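Long-range contact in DNA polymerase III subunit beta (Deinococcus radiodurans, PDB 4TRT), which probably tethers DNA polymerases and other proteins to DNA for processive synthesis, as a ring-shaped homodimeric sliding clamp around the duplex: residues S92-S97 with L107-I112. Sequence-based numbering, arbitrary orientation.
Sequences SGQELS and LQTGDI
L96 and L107 form an antiparallel hydrogen-bonded pair in the hairpin of strands 95-100 and 103-108. L96 N donates to L107 O at 2.8 Å, within the carbonyl plane. L107 N donates back to L96 O. E95 and Q108 are the adjacent non-hydrogen-bonded pair, with CA atoms 4.8 Å apart. T109 N then reaches Q94 O at 2.9 Å. That bond is nearly straight at hydrogen (171°), but its donor stands above the carbonyl plane. A type II' turn from S92 to E95, with G93 at positive phi, joins strands 86-92 and 95-100 in a tight hairpin.

T109 points its side chain toward residues 94-96. With chi1 at 55°, OG1 comes to lie 3.1 Å from Q94 O and CG2 is left facing L96, 4.1 Å from L96 CB. The side chain of Q94 crosses that of T109, and its CB lies 3.6 Å from T109 OG1. An alanine in place of T109 would lack CG2 and OG1, and would probably leave a gap beside L96 CB and Q94 CB. E95 and Q108 share one face. Their carboxylate and amide planes are almost perpendicular, with E95 OE2 3.8 Å from Q108 NE2.

L96 and L107 share the other face and pack on F75 of helix 72-81. T109 touches V70 and L91. G110 bonds through its backbone to V69. Strand 103-108 is an edge strand of its sheet within the chain, and Q108 makes backbone hydrogen bonds to the second subunit, consistent with the head-to-tail dimer interface of the clamp.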
loop_
_atom_site.group_PDB
_atom_site.type_symbol
_atom_site.label_atom_id
_atom_site.label_comp_id
_atom_site.label_asym_id
_atom_site.label_seq_id
_atom_site.Cartn_x
_atom_site.Cartn_y
_atom_site.Cartn_z
ATOM N N SER A 92 -5.012 -12.301 35.857
ATOM C CA SER A 92 -5.786 -13.047 36.836
ATOM C C SER A 92 -6.135 -14.405 36.263
ATOM O O SER A 92 -6.844 -14.482 35.260
ATOM C CB SER A 92 -7.069 -12.277 37.134
ATOM O OG SER A 92 -7.708 -12.766 38.293
ATOM N N GLY A 93 -5.636 -15.467 36.898
ATOM C CA GLY A 93 -5.739 -16.817 36.350
ATOM C C GLY A 93 -5.083 -16.877 34.985
ATOM O O GLY A 93 -3.940 -16.437 34.829
ATOM N N GLN A 94 -5.816 -17.386 33.994
ATOM C CA GLN A 94 -5.327 -17.476 32.612
ATOM C C GLN A 94 -5.885 -16.348 31.717
ATOM O O GLN A 94 -6.055 -16.512 30.502
ATOM C CB GLN A 94 -5.657 -18.861 32.021
ATOM C CG GLN A 94 -4.751 -20.030 32.493
ATOM C CD GLN A 94 -3.703 -20.416 31.428
ATOM O OE1 GLN A 94 -2.724 -19.685 31.156
ATOM N NE2 GLN A 94 -3.926 -21.568 30.799
ATOM N N GLU A 95 -6.120 -15.186 32.316
ATOM C CA GLU A 95 -6.733 -14.085 31.612
ATOM C C GLU A 95 -5.933 -12.799 31.812
ATOM O O GLU A 95 -5.738 -12.367 32.942
ATOM C CB GLU A 95 -8.159 -13.903 32.128
ATOM C CG GLU A 95 -9.040 -13.084 31.207
ATOM C CD GLU A 95 -10.507 -13.140 31.608
ATOM O OE1 GLU A 95 -10.903 -12.403 32.538
ATOM O OE2 GLU A 95 -11.255 -13.910 30.981
ATOM N N LEU A 96 -5.447 -12.219 30.715
ATOM C CA LEU A 96 -4.841 -10.889 30.746
ATOM C C LEU A 96 -5.886 -9.816 30.436
ATOM O O LEU A 96 -6.486 -9.804 29.351
ATOM C CB LEU A 96 -3.712 -10.770 29.735
ATOM C CG LEU A 96 -3.011 -9.400 29.716
ATOM C CD1 LEU A 96 -2.133 -9.302 30.957
ATOM C CD2 LEU A 96 -2.202 -9.166 28.445
ATOM N N SER A 97 -6.087 -8.901 31.377
ATOM C CA SER A 97 -6.970 -7.768 31.155
ATOM C C SER A 97 -6.158 -6.582 30.625
ATOM O O SER A 97 -5.062 -6.294 31.125
ATOM C CB SER A 97 -7.701 -7.409 32.443
ATOM O OG SER A 97 -8.582 -8.459 32.781
ATOM N N LEU A 107 -7.623 -11.169 27.182
ATOM C CA LEU A 107 -6.988 -12.187 26.344
ATOM C C LEU A 107 -6.683 -13.446 27.162
ATOM O O LEU A 107 -6.141 -13.360 28.270
ATOM C CB LEU A 107 -5.652 -11.697 25.779
ATOM C CG LEU A 107 -5.568 -10.677 24.666
ATOM C CD1 LEU A 107 -6.071 -9.349 25.211
ATOM C CD2 LEU A 107 -4.123 -10.559 24.191
ATOM N N GLN A 108 -7.027 -14.607 26.609
ATOM C CA GLN A 108 -6.587 -15.871 27.176
ATOM C C GLN A 108 -5.076 -15.995 27.047
ATOM O O GLN A 108 -4.529 -15.763 25.979
ATOM C CB GLN A 108 -7.260 -17.044 26.462
ATOM C CG GLN A 108 -8.716 -17.203 26.859
ATOM C CD GLN A 108 -8.911 -17.549 28.328
ATOM O OE1 GLN A 108 -8.468 -18.598 28.813
ATOM N NE2 GLN A 108 -9.589 -16.661 29.044
ATOM N N THR A 109 -4.407 -16.322 28.144
ATOM C CA THR A 109 -2.959 -16.506 28.138
ATOM C C THR A 109 -2.639 -17.962 27.823
ATOM O O THR A 109 -3.500 -18.825 27.950
ATOM C CB THR A 109 -2.347 -16.150 29.501
ATOM O OG1 THR A 109 -3.004 -16.916 30.510
ATOM C CG2 THR A 109 -2.536 -14.677 29.811
ATOM N N GLY A 110 -1.388 -18.232 27.450
ATOM C CA GLY A 110 -0.966 -19.564 27.036
ATOM C C GLY A 110 -0.101 -20.274 28.054
ATOM O O GLY A 110 -0.038 -19.895 29.229
ATOM N N ASP A 111 0.574 -21.315 27.586
ATOM C CA ASP A 111 1.375 -22.178 28.453
ATOM C C ASP A 111 2.786 -21.605 28.592
ATOM O O ASP A 111 3.696 -22.035 27.912
ATOM C CB ASP A 111 1.404 -23.595 27.863
ATOM C CG ASP A 111 1.992 -24.632 28.816
ATOM O OD1 ASP A 111 2.338 -24.299 29.972
ATOM O OD2 ASP A 111 2.091 -25.799 28.394
ATOM N N ILE A 112 2.956 -20.640 29.490
ATOM C CA ILE A 112 4.275 -20.015 29.725
ATOM C C ILE A 112 5.350 -21.069 30.084
ATOM O O ILE A 112 6.489 -20.979 29.625
ATOM C CB ILE A 112 4.173 -18.950 30.845
ATOM C CG1 ILE A 112 5.516 -18.277 31.137
ATOM C CG2 ILE A 112 3.657 -19.569 32.136
ATOM C CD1 ILE A 112 6.068 -17.466 30.003
#